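Local structure of L-threonine dehydrogenase (Flavobacterium frigidimaris, 2YY7) at residues E251-I256 / I265-D270; Y193-D198 / K258-F263. The protein probably catalyses the NAD-dependent oxidation of L-threonine at its 3-hydroxyl group, as a UDP-galactose 4-epimerase-like member of the short-chain dehydrogenase/reductase superfamily. All coordinates share one frame; numbering follows the deposited sequence.

Interaction 1: residues E251-I256 / I265-D270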
ATOM      1  N   GLU A 251      11.364  21.432 -23.193  1.00 13.11           N
ATOM      2  CA  GLU A 251      10.210  21.723 -24.036  1.00 14.98           C
ATOM      3  C   GLU A 251       9.323  22.848 -23.500  1.00 14.52           C
ATOM      4  O   GLU A 251       8.915  23.718 -24.269  1.00 15.39           O
ATOM      5  CB  GLU A 251       9.373  20.455 -24.255  1.00 13.96           C
ATOM      6  CG  GLU A 251      10.151  19.324 -24.928  1.00 16.76           C
ATOM      7  CD  GLU A 251       9.368  18.020 -25.011  1.00 18.50           C
ATOM      8  OE1 GLU A 251       8.845  17.563 -23.971  1.00 18.29           O
ATOM      9  OE2 GLU A 251       9.285  17.442 -26.114  1.00 23.95           O
ATOM     10  N   ILE A 252       9.016  22.851 -22.202  1.00 14.23           N
ATOM     11  CA  ILE A 252       8.163  23.916 -21.683  1.00 14.31           C
ATOM     12  C   ILE A 252       8.898  25.255 -21.688  1.00 14.45           C
ATOM     13  O   ILE A 252       8.288  26.301 -21.896  1.00 14.54           O
ATOM     14  CB  ILE A 252       7.618  23.611 -20.254  1.00 13.66           C
ATOM     15  CG1 ILE A 252       6.749  24.784 -19.788  1.00 13.45           C
ATOM     16  CG2 ILE A 252       8.759  23.374 -19.276  1.00 13.18           C
ATOM     17  CD1 ILE A 252       5.898  24.489 -18.569  1.00 14.21           C
ATOM     18  N   ALA A 253      10.211  25.218 -21.476  1.00 14.84           N
ATOM     19  CA  ALA A 253      11.013  26.436 -21.487  1.00 16.03           C
ATOM     20  C   ALA A 253      11.033  26.994 -22.914  1.00 16.22           C
ATOM     21  O   ALA A 253      10.991  28.205 -23.115  1.00 15.03           O
ATOM     22  CB  ALA A 253      12.438  26.139 -21.008  1.00 15.59           C
ATOM     23  N   ASN A 254      11.089  26.100 -23.901  1.00 17.33           N
ATOM     24  CA  ASN A 254      11.103  26.512 -25.302  1.00 17.92           C
ATOM     25  C   ASN A 254       9.762  27.109 -25.718  1.00 18.13           C
ATOM     26  O   ASN A 254       9.711  28.034 -26.529  1.00 18.57           O
ATOM     27  CB  ASN A 254      11.440  25.329 -26.220  1.00 17.81           C
ATOM     28  CG  ASN A 254      12.920  24.978 -26.207  1.00 20.17           C
ATOM     29  OD1 ASN A 254      13.761  25.794 -25.826  1.00 22.38           O
ATOM     30  ND2 ASN A 254      13.247  23.765 -26.648  1.00 19.07           N
ATOM     31  N   GLU A 255       8.673  26.582 -25.170  1.00 17.96           N
ATOM     32  CA  GLU A 255       7.358  27.109 -25.507  1.00 17.11           C
ATOM     33  C   GLU A 255       7.237  28.521 -24.928  1.00 17.03           C
ATOM     34  O   GLU A 255       6.677  29.418 -25.561  1.00 17.76           O
ATOM     35  CB  GLU A 255       6.254  26.214 -24.938  1.00 17.39           C
ATOM     36  CG  GLU A 255       4.867  26.569 -25.454  1.00 17.26           C
ATOM     37  CD  GLU A 255       4.729  26.354 -26.950  1.00 18.02           C
ATOM     38  OE1 GLU A 255       3.831  26.969 -27.558  1.00 18.81           O
ATOM     39  OE2 GLU A 255       5.515  25.566 -27.518  1.00 19.20           O
ATOM     40  N   ILE A 256       7.762  28.709 -23.720  1.00 16.62           N
ATOM     41  CA  ILE A 256       7.725  30.013 -23.061  1.00 16.41           C
ATOM     42  C   ILE A 256       8.558  31.028 -23.845  1.00 17.09           C
ATOM     43  O   ILE A 256       8.201  32.208 -23.923  1.00 17.13           O
ATOM     44  CB  ILE A 256       8.261  29.919 -21.607  1.00 16.23           C
ATOM     45  CG1 ILE A 256       7.287  29.103 -20.754  1.00 14.36           C
ATOM     46  CG2 ILE A 256       8.449  31.314 -21.010  1.00 14.01           C
ATOM     47  CD1 ILE A 256       7.782  28.827 -19.349  1.00 15.78           C
ATOM     48  N   ILE A 265      17.162  29.607 -19.166  1.00 19.41           N
ATOM     49  CA  ILE A 265      16.985  28.617 -18.116  1.00 18.81           C
ATOM     50  C   ILE A 265      18.238  27.786 -17.866  1.00 19.22           C
ATOM     51  O   ILE A 265      18.916  27.365 -18.802  1.00 18.11           O
ATOM     52  CB  ILE A 265      15.814  27.666 -18.464  1.00 19.48           C
ATOM     53  CG1 ILE A 265      15.565  26.677 -17.319  1.00 18.81           C
ATOM     54  CG2 ILE A 265      16.122  26.912 -19.752  1.00 18.91           C
ATOM     55  CD1 ILE A 265      14.329  25.811 -17.522  1.00 18.21           C
ATOM     56  N   THR A 266      18.546  27.573 -16.591  1.00 19.24           N
ATOM     57  CA  THR A 266      19.688  26.764 -16.191  1.00 19.95           C
ATOM     58  C   THR A 266      19.108  25.634 -15.342  1.00 19.16           C
ATOM     59  O   THR A 266      18.009  25.766 -14.801  1.00 19.35           O
ATOM     60  CB  THR A 266      20.714  27.578 -15.376  1.00 20.10           C
ATOM     61  OG1 THR A 266      20.072  28.176 -14.244  1.00 21.92           O
ATOM     62  CG2 THR A 266      21.327  28.671 -16.246  1.00 20.72           C
ATOM     63  N   TYR A 267      19.842  24.535 -15.223  1.00 18.09           N
ATOM     64  CA  TYR A 267      19.355  23.371 -14.490  1.00 17.19           C
ATOM     65  C   TYR A 267      20.199  22.969 -13.278  1.00 17.52           C
ATOM     66  O   TYR A 267      21.378  22.633 -13.410  1.00 17.40           O
ATOM     67  CB  TYR A 267      19.242  22.203 -15.475  1.00 15.90           C
ATOM     68  CG  TYR A 267      18.313  22.501 -16.641  1.00 16.14           C
ATOM     69  CD1 TYR A 267      16.933  22.353 -16.510  1.00 17.23           C
ATOM     70  CD2 TYR A 267      18.811  22.986 -17.855  1.00 16.31           C
ATOM     71  CE1 TYR A 267      16.068  22.680 -17.550  1.00 16.88           C
ATOM     72  CE2 TYR A 267      17.949  23.319 -18.905  1.00 14.98           C
ATOM     73  CZ  TYR A 267      16.578  23.163 -18.742  1.00 14.60           C
ATOM     74  OH  TYR A 267      15.706  23.510 -19.754  1.00 14.45           O
ATOM     75  N   GLU A 268      19.584  23.000 -12.099  1.00 17.39           N
ATOM     76  CA  GLU A 268      20.271  22.633 -10.863  1.00 16.92           C
ATOM     77  C   GLU A 268      19.422  21.645 -10.069  1.00 15.95           C
ATOM     78  O   GLU A 268      18.820  21.998  -9.053  1.00 16.50           O
ATOM     79  CB  GLU A 268      20.552  23.885 -10.028  1.00 17.24           C
ATOM     80  CG  GLU A 268      21.350  24.941 -10.784  1.00 17.87           C
ATOM     81  CD  GLU A 268      21.707  26.143  -9.931  1.00 19.06           C
ATOM     82  OE1 GLU A 268      22.245  27.122 -10.493  1.00 25.32           O
ATOM     83  OE2 GLU A 268      21.458  26.108  -8.705  1.00 22.58           O
ATOM     84  N   PRO A 269      19.372  20.382 -10.522  1.00 15.74           N
ATOM     85  CA  PRO A 269      18.606  19.299  -9.895  1.00 15.25           C
ATOM     86  C   PRO A 269      18.920  19.081  -8.419  1.00 15.03           C
ATOM     87  O   PRO A 269      20.083  19.090  -8.023  1.00 14.68           O
ATOM     88  CB  PRO A 269      18.986  18.077 -10.732  1.00 16.22           C
ATOM     89  CG  PRO A 269      19.328  18.659 -12.062  1.00 16.06           C
ATOM     90  CD  PRO A 269      20.123  19.877 -11.686  1.00 15.57           C
ATOM     91  N   ASP A 270      17.885  18.894  -7.603  1.00 15.39           N
ATOM     92  CA  ASP A 270      18.094  18.626  -6.186  1.00 14.27           C
ATOM     93  C   ASP A 270      17.411  17.307  -5.813  1.00 14.24           C
ATOM     94  O   ASP A 270      17.146  16.490  -6.693  1.00 14.10           O
ATOM     95  CB  ASP A 270      17.615  19.807  -5.318  1.00 14.92           C
ATOM     96  CG  ASP A 270      16.116  20.065  -5.407  1.00 15.79           C
ATOM     97  OD1 ASP A 270      15.698  21.135  -4.915  1.00 17.33           O
ATOM     98  OD2 ASP A 270      15.360  19.227  -5.941  1.00 13.44           O
TER
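A253 and I265 meet through methyl groups. The CB of A253 points from helix 249-257 toward strand 264-267. It touches both ends of the I265 side chain, CG2 at 4.0 Å and CD1 at 4.0 Å. With CD1 anti to CA about the CB-CG1 bond (chi2 174°), CD1 comes to lie beside CG2, and the two methyls meet A253 together. A253 is buried, and its short side chain lets the strand come close: the CA atoms of A253 and I265 are 7.2 Å apart. This is the tight part.

The contact loosens toward Y267. Its phenol reaches over from the strand, but OH stays 4.4 Å from the CB of A253, a marginal touch. This side is more open, for Y267 is partly exposed. E251 OE1 accepts a hydrogen bond from the backbone N of T248, near the start of the helix.

The neighbours place the contact in the fold. I252 and I256 pack on helix 187-197. Strand 264-267 pairs in parallel with strand 200-203, so the contact seats helix 249-257 on this small two-stranded sheet.

Only 76 Å² is buried in all. The closest touching groups are apolar, and the hydroxyl of Y267 only grazes the methyl. Between these segments the contact is van der Waals packing alone, which is consistent with a close but non-directional seat of helix on strand.

Interaction 2: residues Y193-D198 / K258-F263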
ATOM      1  N   TYR A 193       6.361  31.958 -13.251  1.00 16.10           N
ATOM      2  CA  TYR A 193       6.539  33.134 -12.406  1.00 17.47           C
ATOM      3  C   TYR A 193       7.918  33.770 -12.558  1.00 16.80           C
ATOM      4  O   TYR A 193       8.038  34.998 -12.601  1.00 15.90           O
ATOM      5  CB  TYR A 193       6.284  32.787 -10.934  1.00 18.97           C
ATOM      6  CG  TYR A 193       4.818  32.586 -10.616  1.00 21.84           C
ATOM      7  CD1 TYR A 193       4.202  31.350 -10.806  1.00 24.95           C
ATOM      8  CD2 TYR A 193       4.031  33.650 -10.173  1.00 23.46           C
ATOM      9  CE1 TYR A 193       2.835  31.178 -10.564  1.00 23.38           C
ATOM     10  CE2 TYR A 193       2.669  33.490  -9.933  1.00 25.12           C
ATOM     11  CZ  TYR A 193       2.077  32.253 -10.132  1.00 24.72           C
ATOM     12  OH  TYR A 193       0.726  32.100  -9.916  1.00 26.10           O
ATOM     13  N   LYS A 194       8.953  32.938 -12.647  1.00 15.84           N
ATOM     14  CA  LYS A 194      10.319  33.433 -12.787  1.00 17.42           C
ATOM     15  C   LYS A 194      10.605  33.944 -14.199  1.00 17.26           C
ATOM     16  O   LYS A 194      11.379  34.881 -14.375  1.00 17.18           O
ATOM     17  CB  LYS A 194      11.329  32.337 -12.429  1.00 17.82           C
ATOM     18  CG  LYS A 194      11.209  31.807 -11.012  1.00 17.86           C
ATOM     19  CD  LYS A 194      11.413  32.895  -9.978  1.00 21.71           C
ATOM     20  CE  LYS A 194      11.282  32.325  -8.579  1.00 26.45           C
ATOM     21  NZ  LYS A 194      11.285  33.384  -7.536  1.00 28.08           N
ATOM     22  N   ALA A 195       9.988  33.324 -15.201  1.00 17.28           N
ATOM     23  CA  ALA A 195      10.178  33.753 -16.581  1.00 17.29           C
ATOM     24  C   ALA A 195       9.619  35.162 -16.740  1.00 18.09           C
ATOM     25  O   ALA A 195      10.241  36.031 -17.348  1.00 18.55           O
ATOM     26  CB  ALA A 195       9.457  32.803 -17.540  1.00 16.66           C
ATOM     27  N   ILE A 196       8.439  35.374 -16.174  1.00 18.42           N
ATOM     28  CA  ILE A 196       7.757  36.660 -16.250  1.00 19.91           C
ATOM     29  C   ILE A 196       8.375  37.718 -15.330  1.00 20.36           C
ATOM     30  O   ILE A 196       8.517  38.880 -15.715  1.00 20.63           O
ATOM     31  CB  ILE A 196       6.258  36.481 -15.909  1.00 20.06           C
ATOM     32  CG1 ILE A 196       5.605  35.556 -16.945  1.00 20.09           C
ATOM     33  CG2 ILE A 196       5.555  37.825 -15.882  1.00 18.84           C
ATOM     34  CD1 ILE A 196       4.165  35.199 -16.642  1.00 20.28           C
ATOM     35  N   ALA A 197       8.758  37.309 -14.126  1.00 20.77           N
ATOM     36  CA  ALA A 197       9.338  38.235 -13.164  1.00 21.61           C
ATOM     37  C   ALA A 197      10.812  38.547 -13.395  1.00 22.66           C
ATOM     38  O   ALA A 197      11.203  39.716 -13.414  1.00 22.45           O
ATOM     39  CB  ALA A 197       9.139  37.700 -11.744  1.00 21.37           C
ATOM     40  N   ASP A 198      11.627  37.511 -13.578  1.00 23.00           N
ATOM     41  CA  ASP A 198      13.062  37.703 -13.765  1.00 23.12           C
ATOM     42  C   ASP A 198      13.569  37.448 -15.178  1.00 22.64           C
ATOM     43  O   ASP A 198      14.701  37.799 -15.501  1.00 22.23           O
ATOM     44  CB  ASP A 198      13.841  36.805 -12.800  1.00 24.03           C
ATOM     45  CG  ASP A 198      13.266  36.814 -11.399  1.00 27.23           C
ATOM     46  OD1 ASP A 198      12.924  37.909 -10.900  1.00 29.52           O
ATOM     47  OD2 ASP A 198      13.164  35.725 -10.793  1.00 28.82           O
ATOM     48  N   LYS A 258       8.763  31.448 -26.868  1.00 20.34           N
ATOM     49  CA  LYS A 258       8.005  31.977 -27.996  1.00 20.81           C
ATOM     50  C   LYS A 258       7.259  33.231 -27.552  1.00 21.03           C
ATOM     51  O   LYS A 258       6.926  34.087 -28.370  1.00 21.35           O
ATOM     52  CB  LYS A 258       7.004  30.939 -28.514  1.00 20.73           C
ATOM     53  CG  LYS A 258       7.643  29.688 -29.089  1.00 20.24           C
ATOM     54  CD  LYS A 258       6.586  28.724 -29.601  1.00 24.00           C
ATOM     55  CE  LYS A 258       7.215  27.417 -30.056  1.00 29.31           C
ATOM     56  NZ  LYS A 258       6.195  26.465 -30.576  1.00 32.41           N
ATOM     57  N   HIS A 259       7.001  33.330 -26.251  1.00 20.63           N
ATOM     58  CA  HIS A 259       6.301  34.480 -25.683  1.00 20.20           C
ATOM     59  C   HIS A 259       7.279  35.461 -25.033  1.00 20.11           C
ATOM     60  O   HIS A 259       7.026  36.666 -24.993  1.00 20.32           O
ATOM     61  CB  HIS A 259       5.278  34.028 -24.639  1.00 19.66           C
ATOM     62  CG  HIS A 259       4.180  33.175 -25.193  1.00 19.15           C
ATOM     63  ND1 HIS A 259       4.343  31.835 -25.474  1.00 20.65           N
ATOM     64  CD2 HIS A 259       2.900  33.474 -25.523  1.00 17.79           C
ATOM     65  CE1 HIS A 259       3.213  31.346 -25.952  1.00 18.25           C
ATOM     66  NE2 HIS A 259       2.321  32.319 -25.992  1.00 22.07           N
ATOM     67  N   ILE A 260       8.383  34.931 -24.511  1.00 19.70           N
ATOM     68  CA  ILE A 260       9.418  35.738 -23.870  1.00 19.66           C
ATOM     69  C   ILE A 260      10.747  35.282 -24.481  1.00 20.56           C
ATOM     70  O   ILE A 260      11.435  34.419 -23.935  1.00 19.76           O
ATOM     71  CB  ILE A 260       9.434  35.503 -22.342  1.00 19.75           C
ATOM     72  CG1 ILE A 260       8.017  35.660 -21.780  1.00 19.73           C
ATOM     73  CG2 ILE A 260      10.360  36.502 -21.674  1.00 19.58           C
ATOM     74  CD1 ILE A 260       7.881  35.295 -20.319  1.00 19.10           C
ATOM     75  N   PRO A 261      11.113  35.857 -25.639  1.00 21.49           N
ATOM     76  CA  PRO A 261      12.342  35.537 -26.377  1.00 21.84           C
ATOM     77  C   PRO A 261      13.654  35.613 -25.603  1.00 21.87           C
ATOM     78  O   PRO A 261      14.600  34.889 -25.911  1.00 22.27           O
ATOM     79  CB  PRO A 261      12.311  36.527 -27.543  1.00 22.24           C
ATOM     80  CG  PRO A 261      10.841  36.756 -27.759  1.00 22.62           C
ATOM     81  CD  PRO A 261      10.342  36.898 -26.343  1.00 22.18           C
ATOM     82  N   GLU A 262      13.712  36.487 -24.603  1.00 21.83           N
ATOM     83  CA  GLU A 262      14.925  36.660 -23.817  1.00 22.67           C
ATOM     84  C   GLU A 262      15.019  35.702 -22.631  1.00 21.77           C
ATOM     85  O   GLU A 262      16.029  35.674 -21.932  1.00 21.75           O
ATOM     86  CB  GLU A 262      15.027  38.105 -23.313  1.00 23.27           C
ATOM     87  CG  GLU A 262      13.913  38.524 -22.358  1.00 27.56           C
ATOM     88  CD  GLU A 262      12.653  39.017 -23.065  1.00 31.74           C
ATOM     89  OE1 GLU A 262      12.215  38.382 -24.048  1.00 31.42           O
ATOM     90  OE2 GLU A 262      12.090  40.039 -22.622  1.00 33.22           O
ATOM     91  N   PHE A 263      13.972  34.916 -22.407  1.00 20.07           N
ATOM     92  CA  PHE A 263      13.964  33.968 -21.296  1.00 19.20           C
ATOM     93  C   PHE A 263      15.093  32.948 -21.385  1.00 18.62           C
ATOM     94  O   PHE A 263      15.317  32.352 -22.432  1.00 18.32           O
ATOM     95  CB  PHE A 263      12.630  33.218 -21.243  1.00 18.38           C
ATOM     96  CG  PHE A 263      12.583  32.139 -20.193  1.00 17.71           C
ATOM     97  CD1 PHE A 263      12.759  32.449 -18.847  1.00 16.35           C
ATOM     98  CD2 PHE A 263      12.351  30.815 -20.549  1.00 18.48           C
ATOM     99  CE1 PHE A 263      12.703  31.458 -17.868  1.00 16.42           C
ATOM    100  CE2 PHE A 263      12.293  29.812 -19.579  1.00 17.68           C
ATOM    101  CZ  PHE A 263      12.469  30.135 -18.234  1.00 15.29           C
TER
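A195 lies against the ring of F263 in a CH-pi contact. Its CB sits over one face, 3.9 Å from the ring centroid and 28° off the normal. The approach is displaced toward one side of the ring: CB is 3.5 Å from CE1 and 3.6 Å from CD1. The A195 backbone joins in, with CA 3.6 Å from CE1. With CG anti to the backbone N, chi1 of 175° swings the ring over to the helix, and chi2 of 60° turns its face to A195. Replacing F263 by an alanine would remove the ring, and A195 is likely to lose the face it packs on, with a gap opening beside I256 and Y201.

This contact belongs to a pair of helix-then-strand units. Helix 187-197 leads into strand 200-203, and helix 249-257 leads into strand 264-267. The two strands run parallel as a small sheet of their own, apart from the large sheet of the Rossmann-type fold. Residues 258-263 form the connection in the second unit. F263 also touches Y201.

The second kind of contact is aliphatic. The CD1 of I260 is the touching atom. It lies 4.1 Å from the CB of A195, close to the end of helix 187-197, and packs against the A195 carbonyl group as well. It also meets the CG1 of I196 at 4.1 Å, and these two isoleucine side chains cross at about a right angle. I196 packs further on L311 and S312, near the C-terminus.

The polar part is within the connection itself. Residues I260 to F263 make a type I beta turn, with P261 and E262 at its corners. F263 N donates to I260 O at 3.0 Å, which is consistent with both side chains reaching the same helix.

How the interactions relate
Interactions 1 and 2 have centres 11 Å apart and share one helix-loop-strand unit. The helix and the strand of that unit meet in interaction 1; its loop packs on helix 187-197 in interaction 2. The two contacts touch directly. I256 CG2 lies 3.9 Å from A195 CB. The same I256 CG2 is 4.0 Å from F263 CD2, and A253 O is 3.9 Å from that ring carbon. F263 turns one face to both A195 and I256, and A253 O lies nearer its edge. F263 and I256 join the contacts into one packed group, largely apolar. Both lie well out from the centre of the chain, on the same side, and away from the NAD pocket.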